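PDB 5XEM: cysteine synthase from Fusobacterium nucleatum subsp. nucleatum strain ATCC 25586, which probably makes L-cysteine and acetate from O-acetyl-L-serine and hydrogen sulfide, using pyridoxal 5'-phosphate as cofactor. Local coordinates for residues 152-165 with 181-195. Sequence-based numbering, arbitrary orientation.
With PLP (pyridoxal-5'-phosphate), chain D.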
ATOM      1  N   ASN A 152      -3.667  -6.870 -21.772  1.00 11.76           N
ATOM      2  CA  ASN A 152      -2.514  -6.626 -20.881  1.00 11.46           C
ATOM      3  C   ASN A 152      -1.655  -5.449 -21.419  1.00 11.73           C
ATOM      4  O   ASN A 152      -1.700  -4.333 -20.864  1.00 10.51           O
ATOM      5  CB  ASN A 152      -1.785  -7.978 -20.641  1.00 11.06           C
ATOM      6  CG  ASN A 152      -0.439  -7.852 -19.988  1.00 10.93           C
ATOM      7  OD1 ASN A 152       0.072  -6.752 -19.713  1.00 10.36           O
ATOM      8  ND2 ASN A 152       0.173  -9.020 -19.750  1.00 10.27           N
ATOM      9  N   PRO A 153      -0.936  -5.636 -22.537  1.00 11.93           N
ATOM     10  CA  PRO A 153      -0.171  -4.476 -23.031  1.00 12.63           C
ATOM     11  C   PRO A 153      -1.029  -3.255 -23.384  1.00 13.24           C
ATOM     12  O   PRO A 153      -0.592  -2.109 -23.183  1.00 12.63           O
ATOM     13  CB  PRO A 153       0.577  -5.014 -24.263  1.00 12.61           C
ATOM     14  CG  PRO A 153      -0.086  -6.288 -24.605  1.00 12.01           C
ATOM     15  CD  PRO A 153      -0.700  -6.844 -23.341  1.00 12.36           C
ATOM     16  N   LYS A 154      -2.249  -3.461 -23.884  1.00 14.09           N
ATOM     17  CA  LYS A 154      -3.088  -2.280 -24.203  1.00 15.14           C
ATOM     18  C   LYS A 154      -3.456  -1.411 -22.982  1.00 13.88           C
ATOM     19  O   LYS A 154      -3.601  -0.213 -23.117  1.00 13.13           O
ATOM     20  CB  LYS A 154      -4.363  -2.661 -24.946  1.00 18.14           C
ATOM     21  CG  LYS A 154      -4.070  -3.150 -26.355  1.00 22.80           C
ATOM     22  CD  LYS A 154      -5.300  -3.619 -27.134  1.00 24.99           C
ATOM     23  CE  LYS A 154      -6.315  -2.507 -27.275  1.00 27.72           C
ATOM     24  NZ  LYS A 154      -6.975  -2.348 -25.954  1.00 31.23           N
ATOM     25  N   ALA A 155      -3.603  -2.010 -21.802  1.00 12.47           N
ATOM     26  CA  ALA A 155      -3.884  -1.248 -20.590  1.00 11.77           C
ATOM     27  C   ALA A 155      -2.765  -0.233 -20.337  1.00 11.63           C
ATOM     28  O   ALA A 155      -3.031   0.939 -20.076  1.00 11.70           O
ATOM     29  CB  ALA A 155      -4.059  -2.195 -19.384  1.00 11.28           C
ATOM     30  N   HIS A 156      -1.522  -0.674 -20.523  1.00 11.83           N
ATOM     31  CA  HIS A 156      -0.329   0.162 -20.293  1.00 12.49           C
ATOM     32  C   HIS A 156      -0.116   1.144 -21.431  1.00 13.82           C
ATOM     33  O   HIS A 156       0.337   2.268 -21.222  1.00 14.69           O
ATOM     34  CB  HIS A 156       0.895  -0.720 -20.140  1.00 11.85           C
ATOM     35  CG  HIS A 156       0.833  -1.630 -18.910  1.00 11.20           C
ATOM     36  ND1 HIS A 156       0.895  -1.147 -17.651  1.00 11.38           N
ATOM     37  CD2 HIS A 156       0.688  -3.004 -18.802  1.00 11.79           C
ATOM     38  CE1 HIS A 156       0.798  -2.182 -16.769  1.00 11.51           C
ATOM     39  NE2 HIS A 156       0.701  -3.326 -17.482  1.00 11.47           N
ATOM     40  N   TYR A 157      -0.427   0.699 -22.643  1.00 14.12           N
ATOM     41  CA  TYR A 157      -0.401   1.605 -23.813  1.00 15.63           C
ATOM     42  C   TYR A 157      -1.334   2.800 -23.591  1.00 15.53           C
ATOM     43  O   TYR A 157      -0.964   3.943 -23.905  1.00 17.11           O
ATOM     44  CB  TYR A 157      -0.804   0.805 -25.036  1.00 16.74           C
ATOM     45  CG  TYR A 157      -0.917   1.569 -26.331  1.00 17.41           C
ATOM     46  CD1 TYR A 157       0.180   1.696 -27.173  1.00 19.37           C
ATOM     47  CD2 TYR A 157      -2.151   2.082 -26.757  1.00 18.66           C
ATOM     48  CE1 TYR A 157       0.075   2.363 -28.394  1.00 19.97           C
ATOM     49  CE2 TYR A 157      -2.269   2.756 -27.966  1.00 20.15           C
ATOM     50  CZ  TYR A 157      -1.151   2.882 -28.781  1.00 20.25           C
ATOM     51  OH  TYR A 157      -1.249   3.532 -29.990  1.00 20.94           O
ATOM     52  N   GLU A 158      -2.511   2.526 -23.030  1.00 16.07           N
ATOM     53  CA  GLU A 158      -3.575   3.521 -22.802  1.00 16.72           C
ATOM     54  C   GLU A 158      -3.440   4.398 -21.582  1.00 16.40           C
ATOM     55  O   GLU A 158      -3.906   5.541 -21.601  1.00 17.49           O
ATOM     56  CB  GLU A 158      -4.938   2.832 -22.769  1.00 18.58           C
ATOM     57  CG  GLU A 158      -5.287   2.283 -24.149  1.00 20.60           C
ATOM     58  CD  GLU A 158      -6.568   1.494 -24.183  1.00 22.03           C
ATOM     59  OE1 GLU A 158      -7.217   1.338 -23.126  1.00 21.95           O
ATOM     60  OE2 GLU A 158      -6.916   1.001 -25.274  1.00 25.27           O
ATOM     61  N   THR A 159      -2.850   3.884 -20.511  1.00 15.01           N
ATOM     62  CA  THR A 159      -2.878   4.607 -19.241  1.00 14.87           C
ATOM     63  C   THR A 159      -1.479   4.843 -18.760  1.00 13.67           C
ATOM     64  O   THR A 159      -1.048   5.992 -18.746  1.00 13.98           O
ATOM     65  CB  THR A 159      -3.777   3.903 -18.210  1.00 14.58           C
ATOM     66  OG1 THR A 159      -3.258   2.599 -17.924  1.00 15.47           O
ATOM     67  CG2 THR A 159      -5.218   3.790 -18.805  1.00 16.12           C
ATOM     68  N   THR A 160      -0.728   3.773 -18.473  1.00 13.94           N
ATOM     69  CA  THR A 160       0.633   3.906 -17.898  1.00 13.03           C
ATOM     70  C   THR A 160       1.529   4.867 -18.683  1.00 13.47           C
ATOM     71  O   THR A 160       2.143   5.819 -18.127  1.00 13.25           O
ATOM     72  CB  THR A 160       1.311   2.517 -17.816  1.00 13.15           C
ATOM     73  OG1 THR A 160       0.418   1.589 -17.200  1.00 12.56           O
ATOM     74  CG2 THR A 160       2.590   2.578 -16.975  1.00 13.20           C
ATOM     75  N   ALA A 161       1.631   4.614 -19.980  1.00 14.10           N
ATOM     76  CA  ALA A 161       2.447   5.457 -20.876  1.00 13.83           C
ATOM     77  C   ALA A 161       1.980   6.915 -20.941  1.00 14.36           C
ATOM     78  O   ALA A 161       2.817   7.827 -20.942  1.00 14.42           O
ATOM     79  CB  ALA A 161       2.499   4.877 -22.283  1.00 13.85           C
ATOM     80  N   GLU A 162       0.676   7.118 -20.989  1.00 15.30           N
ATOM     81  CA  GLU A 162       0.115   8.473 -21.029  1.00 16.19           C
ATOM     82  C   GLU A 162       0.415   9.254 -19.768  1.00 16.43           C
ATOM     83  O   GLU A 162       0.670  10.461 -19.834  1.00 15.98           O
ATOM     84  CB  GLU A 162      -1.385   8.459 -21.325  1.00 17.19           C
ATOM     85  CG  GLU A 162      -1.753   7.968 -22.723  1.00 18.88           C
ATOM     86  CD  GLU A 162      -1.343   8.907 -23.870  1.00 21.16           C
ATOM     87  OE1 GLU A 162      -0.865  10.035 -23.620  1.00 22.90           O
ATOM     88  OE2 GLU A 162      -1.478   8.501 -25.045  1.00 23.06           O
ATOM     89  N   GLU A 163       0.396   8.578 -18.617  1.00 15.41           N
ATOM     90  CA  GLU A 163       0.699   9.223 -17.367  1.00 14.98           C
ATOM     91  C   GLU A 163       2.148   9.634 -17.293  1.00 15.44           C
ATOM     92  O   GLU A 163       2.457  10.698 -16.769  1.00 16.25           O
ATOM     93  CB  GLU A 163       0.327   8.301 -16.188  1.00 14.30           C
ATOM     94  CG  GLU A 163      -1.153   7.949 -16.144  1.00 14.55           C
ATOM     95  CD  GLU A 163      -1.443   6.814 -15.176  1.00 14.38           C
ATOM     96  OE1 GLU A 163      -0.546   6.516 -14.363  1.00 13.96           O
ATOM     97  OE2 GLU A 163      -2.546   6.229 -15.232  1.00 13.65           O
ATOM     98  N   ILE A 164       3.040   8.805 -17.821  1.00 16.02           N
ATOM     99  CA  ILE A 164       4.463   9.114 -17.885  1.00 16.09           C
ATOM    100  C   ILE A 164       4.683  10.343 -18.786  1.00 18.04           C
ATOM    101  O   ILE A 164       5.383  11.286 -18.394  1.00 16.55           O
ATOM    102  CB  ILE A 164       5.257   7.910 -18.431  1.00 16.92           C
ATOM    103  CG1 ILE A 164       5.281   6.777 -17.388  1.00 16.34           C
ATOM    104  CG2 ILE A 164       6.676   8.320 -18.808  1.00 16.78           C
ATOM    105  CD1 ILE A 164       5.800   5.455 -17.987  1.00 15.81           C
ATOM    106  N   LEU A 165       4.049  10.337 -19.960  1.00 18.65           N
ATOM    107  CA  LEU A 165       4.161  11.459 -20.908  1.00 20.09           C
ATOM    108  C   LEU A 165       3.641  12.743 -20.270  1.00 20.84           C
ATOM    109  O   LEU A 165       4.292  13.808 -20.344  1.00 22.66           O
ATOM    110  CB  LEU A 165       3.419  11.145 -22.216  1.00 20.58           C
ATOM    111  CG  LEU A 165       4.057  10.051 -23.081  1.00 21.20           C
ATOM    112  CD1 LEU A 165       3.128   9.656 -24.220  1.00 21.57           C
ATOM    113  CD2 LEU A 165       5.419  10.503 -23.598  1.00 21.70           C
ATOM    114  N   THR A 181       5.433 -11.344 -18.110  1.00 11.43           N
ATOM    115  CA  THR A 181       4.654 -11.494 -19.347  1.00 11.33           C
ATOM    116  C   THR A 181       5.271 -10.656 -20.499  1.00 12.00           C
ATOM    117  O   THR A 181       5.224 -11.057 -21.670  1.00 13.09           O
ATOM    118  CB  THR A 181       3.167 -11.082 -19.210  1.00 11.26           C
ATOM    119  OG1 THR A 181       3.052  -9.662 -19.070  1.00 10.82           O
ATOM    120  CG2 THR A 181       2.458 -11.827 -18.081  1.00 10.63           C
ATOM    121  N   GLY A 182       5.852  -9.520 -20.134  1.00 11.77           N
ATOM    122  CA  GLY A 182       6.412  -8.543 -21.043  1.00 11.72           C
ATOM    123  C   GLY A 182       5.411  -7.475 -21.415  1.00 12.55           C
ATOM    124  O   GLY A 182       5.690  -6.592 -22.250  1.00 12.36           O
ATOM    125  N   GLY A 183       4.236  -7.551 -20.809  1.00 12.47           N
ATOM    126  CA  GLY A 183       3.139  -6.663 -21.171  1.00 13.08           C
ATOM    127  C   GLY A 183       3.327  -5.247 -20.739  1.00 12.49           C
ATOM    128  O   GLY A 183       3.037  -4.318 -21.510  1.00 12.10           O
ATOM    129  N   SER A 184       3.766  -5.026 -19.507  1.00 13.22           N
ATOM    130  CA  SER A 184       3.985  -3.644 -19.067  1.00 14.30           C
ATOM    131  C   SER A 184       5.092  -2.995 -19.895  1.00 14.79           C
ATOM    132  O   SER A 184       4.942  -1.834 -20.328  1.00 14.68           O
ATOM    133  CB  SER A 184       4.258  -3.533 -17.555  1.00 15.54           C
ATOM    134  OG  SER A 184       5.340  -4.349 -17.191  1.00 16.96           O
ATOM    135  N   PHE A 185       6.200  -3.713 -20.116  1.00 13.89           N
ATOM    136  CA  PHE A 185       7.235  -3.181 -20.996  1.00 14.21           C
ATOM    137  C   PHE A 185       6.675  -2.854 -22.387  1.00 14.34           C
ATOM    138  O   PHE A 185       6.897  -1.744 -22.936  1.00 14.18           O
ATOM    139  CB  PHE A 185       8.408  -4.163 -21.169  1.00 14.01           C
ATOM    140  CG  PHE A 185       9.305  -3.774 -22.310  1.00 14.04           C
ATOM    141  CD1 PHE A 185      10.140  -2.668 -22.188  1.00 14.64           C
ATOM    142  CD2 PHE A 185       9.253  -4.439 -23.510  1.00 14.45           C
ATOM    143  CE1 PHE A 185      10.910  -2.244 -23.246  1.00 14.52           C
ATOM    144  CE2 PHE A 185      10.044  -4.027 -24.588  1.00 14.71           C
ATOM    145  CZ  PHE A 185      10.863  -2.926 -24.443  1.00 14.81           C
ATOM    146  N   SER A 186       6.013  -3.842 -22.981  1.00 13.73           N
ATOM    147  CA  SER A 186       5.712  -3.762 -24.419  1.00 14.55           C
ATOM    148  C   SER A 186       4.598  -2.748 -24.697  1.00 14.71           C
ATOM    149  O   SER A 186       4.676  -2.003 -25.648  1.00 14.54           O
ATOM    150  CB  SER A 186       5.370  -5.137 -24.979  1.00 13.96           C
ATOM    151  OG  SER A 186       6.437  -6.058 -24.710  1.00 13.51           O
ATOM    152  N   GLY A 187       3.577  -2.695 -23.839  1.00 14.35           N
ATOM    153  CA  GLY A 187       2.505  -1.747 -24.033  1.00 14.23           C
ATOM    154  C   GLY A 187       2.939  -0.316 -23.771  1.00 15.07           C
ATOM    155  O   GLY A 187       2.605   0.604 -24.526  1.00 14.74           O
ATOM    156  N   THR A 188       3.712  -0.106 -22.703  1.00 14.92           N
ATOM    157  CA  THR A 188       4.168   1.228 -22.387  1.00 14.83           C
ATOM    158  C   THR A 188       5.163   1.713 -23.448  1.00 15.75           C
ATOM    159  O   THR A 188       5.042   2.848 -23.919  1.00 15.14           O
ATOM    160  CB  THR A 188       4.810   1.291 -21.003  1.00 15.18           C
ATOM    161  OG1 THR A 188       3.937   0.651 -20.050  1.00 14.68           O
ATOM    162  CG2 THR A 188       5.071   2.752 -20.592  1.00 14.98           C
ATOM    163  N   ALA A 189       6.106   0.846 -23.850  1.00 15.81           N
ATOM    164  CA  ALA A 189       7.153   1.224 -24.802  1.00 17.06           C
ATOM    165  C   ALA A 189       6.575   1.548 -26.160  1.00 18.42           C
ATOM    166  O   ALA A 189       7.090   2.454 -26.827  1.00 19.33           O
ATOM    167  CB  ALA A 189       8.192   0.107 -24.946  1.00 16.83           C
ATOM    168  N   LYS A 190       5.526   0.819 -26.573  1.00 18.25           N
ATOM    169  CA  LYS A 190       4.874   1.054 -27.867  1.00 19.28           C
ATOM    170  C   LYS A 190       4.303   2.459 -27.931  1.00 19.49           C
ATOM    171  O   LYS A 190       4.549   3.202 -28.896  1.00 17.98           O
ATOM    172  CB  LYS A 190       3.793   0.031 -28.148  1.00 19.98           C
ATOM    173  CG  LYS A 190       3.116   0.154 -29.526  1.00 21.81           C
ATOM    174  CD  LYS A 190       2.185  -1.023 -29.775  1.00 24.68           C
ATOM    175  CE  LYS A 190       1.444  -0.904 -31.101  1.00 28.06           C
ATOM    176  NZ  LYS A 190       0.300  -1.850 -31.227  1.00 29.95           N
ATOM    177  N   LYS A 191       3.596   2.864 -26.875  1.00 19.17           N
ATOM    178  CA  LYS A 191       3.013   4.195 -26.847  1.00 18.94           C
ATOM    179  C   LYS A 191       4.075   5.268 -26.813  1.00 19.61           C
ATOM    180  O   LYS A 191       3.999   6.260 -27.559  1.00 20.35           O
ATOM    181  CB  LYS A 191       2.027   4.369 -25.683  1.00 19.21           C
ATOM    182  CG  LYS A 191       1.533   5.803 -25.467  1.00 19.39           C
ATOM    183  CD  LYS A 191       0.808   6.421 -26.656  1.00 19.95           C
ATOM    184  CE  LYS A 191      -0.522   5.757 -26.959  1.00 19.32           C
ATOM    185  NZ  LYS A 191      -1.549   5.883 -25.894  1.00 17.76           N
ATOM    186  N   LEU A 192       5.070   5.084 -25.962  1.00 18.63           N
ATOM    187  CA  LEU A 192       6.112   6.075 -25.808  1.00 17.50           C
ATOM    188  C   LEU A 192       6.879   6.306 -27.132  1.00 20.08           C
ATOM    189  O   LEU A 192       7.175   7.451 -27.481  1.00 19.49           O
ATOM    190  CB  LEU A 192       7.088   5.664 -24.707  1.00 16.53           C
ATOM    191  CG  LEU A 192       6.564   5.668 -23.256  1.00 15.19           C
ATOM    192  CD1 LEU A 192       7.672   5.224 -22.291  1.00 13.95           C
ATOM    193  CD2 LEU A 192       5.971   7.013 -22.878  1.00 14.86           C
ATOM    194  N   LYS A 193       7.181   5.222 -27.845  1.00 20.49           N
ATOM    195  CA  LYS A 193       7.907   5.301 -29.105  1.00 22.13           C
ATOM    196  C   LYS A 193       7.044   5.882 -30.230  1.00 23.58           C
ATOM    197  O   LYS A 193       7.582   6.486 -31.173  1.00 25.42           O
ATOM    198  CB  LYS A 193       8.468   3.932 -29.497  1.00 21.76           C
ATOM    199  CG  LYS A 193       9.798   3.666 -28.836  1.00 21.65           C
ATOM    200  CD  LYS A 193      10.460   2.353 -29.235  1.00 22.44           C
ATOM    201  CE  LYS A 193      11.917   2.394 -28.806  1.00 21.26           C
ATOM    202  NZ  LYS A 193      12.700   1.127 -28.905  1.00 21.34           N
ATOM    203  N   GLU A 194       5.727   5.737 -30.135  1.00 23.77           N
ATOM    204  CA  GLU A 194       4.834   6.425 -31.081  1.00 25.99           C
ATOM    205  C   GLU A 194       4.879   7.941 -30.912  1.00 27.13           C
ATOM    206  O   GLU A 194       4.891   8.666 -31.905  1.00 27.81           O
ATOM    207  CB  GLU A 194       3.410   5.926 -30.976  1.00 25.93           C
ATOM    208  CG  GLU A 194       3.221   4.586 -31.644  1.00 27.97           C
ATOM    209  CD  GLU A 194       1.885   3.953 -31.353  1.00 27.65           C
ATOM    210  OE1 GLU A 194       1.036   4.554 -30.663  1.00 29.42           O
ATOM    211  OE2 GLU A 194       1.669   2.833 -31.852  1.00 30.04           O
ATOM    212  N   LYS A 195       4.933   8.415 -29.667  1.00 25.80           N
ATOM    213  CA  LYS A 195       4.919   9.853 -29.371  1.00 27.60           C
ATOM    214  C   LYS A 195       6.314  10.474 -29.340  1.00 27.78           C
ATOM    215  O   LYS A 195       6.457  11.663 -29.607  1.00 28.40           O
ATOM    216  CB  LYS A 195       4.242  10.117 -28.021  1.00 30.19           C
ATOM    217  CG  LYS A 195       2.808   9.633 -27.905  1.00 32.01           C
ATOM    218  CD  LYS A 195       1.878  10.302 -28.906  1.00 34.07           C
ATOM    219  CE  LYS A 195       0.442  10.353 -28.403  1.00 36.96           C
ATOM    220  NZ  LYS A 195      -0.459  11.033 -29.384  1.00 38.61           N
TER
HETATM  221  N1  PLP D 502       7.367  -7.436 -11.174  1.00 11.63           N
HETATM  222  C2  PLP D 502       6.404  -8.047 -10.465  1.00 12.08           C
HETATM  223  C2A PLP D 502       6.371  -7.899  -8.943  1.00 11.06           C
HETATM  224  C3  PLP D 502       5.406  -8.804 -11.103  1.00 11.97           C
HETATM  225  O3  PLP D 502       4.434  -9.399 -10.366  1.00 13.45           O
HETATM  226  C4  PLP D 502       5.417  -8.942 -12.489  1.00 12.28           C
HETATM  227  C4A PLP D 502       4.362  -9.756 -13.218  1.00 12.57           C
HETATM  228  C5  PLP D 502       6.435  -8.287 -13.196  1.00 11.95           C
HETATM  229  C6  PLP D 502       7.385  -7.537 -12.505  1.00 12.23           C
HETATM  230  C5A PLP D 502       6.549  -8.347 -14.704  1.00 12.28           C
HETATM  231  O4P PLP D 502       5.469  -7.560 -15.323  1.00 11.96           O
HETATM  232  P   PLP D 502       4.849  -7.911 -16.783  1.00 12.45           P
HETATM  233  O1P PLP D 502       4.017  -6.834 -17.209  1.00 12.50           O
HETATM  234  O2P PLP D 502       4.176  -9.179 -16.580  1.00 13.12           O
HETATM  235  O3P PLP D 502       6.052  -8.147 -17.626  1.00 11.05           O
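K191 leaves its helix with CG anti to the backbone N (chi1 171°) and then bends at each of its next three torsions, curling its ammonium back over the ring of Y157. Y157 has its own CG anti to the backbone N (chi1 177°), which carries the ring across to helix 183-195, and K191 CE lies over its face, 3.6 Å from the centroid, with NZ close behind in a cation-pi contact. K191 NZ is gripped twice more: it donates to Y157 O, arriving above the carbonyl plane, and forms a salt bridge to E162 OE2 at 2.8 Å, met on its anti side. At the ring's edge Y157 OH donates to E194 OE1 over 2.6 Å, on the syn lone pair, with carboxylate and ring planes nearly perpendicular.

Farther toward the cofactor, the helices 152-165 and 183-195, crossing at -49°, come close enough for backbone to meet backbone: G187 CA sits 3.2 Å from P153 O in a CA-H...O contact. H156 fits as a knob among G183, S184, G187 and T188, with S184 CA over one face of its imidazole. At the other end, L192 CD2 packs 3.6 Å from L165 CG.

N152 ND2 donates to T181 OG1 at 3.0 Å, T181 OG1 lying close to the plane of the N152 amide, and also to the carbonyl of Q146. T181 OG1 in turn donates to PLP O2P and accepts from G183 N in an ST turn, so N152 is a second-shell support. With the amides of T181, G182 and S184 and S184 OG also on the phosphate, this is the glycine-rich loop and helix N-terminus that hold the cofactor phosphate in fold type II PLP enzymes, the class of the cysteine synthase family.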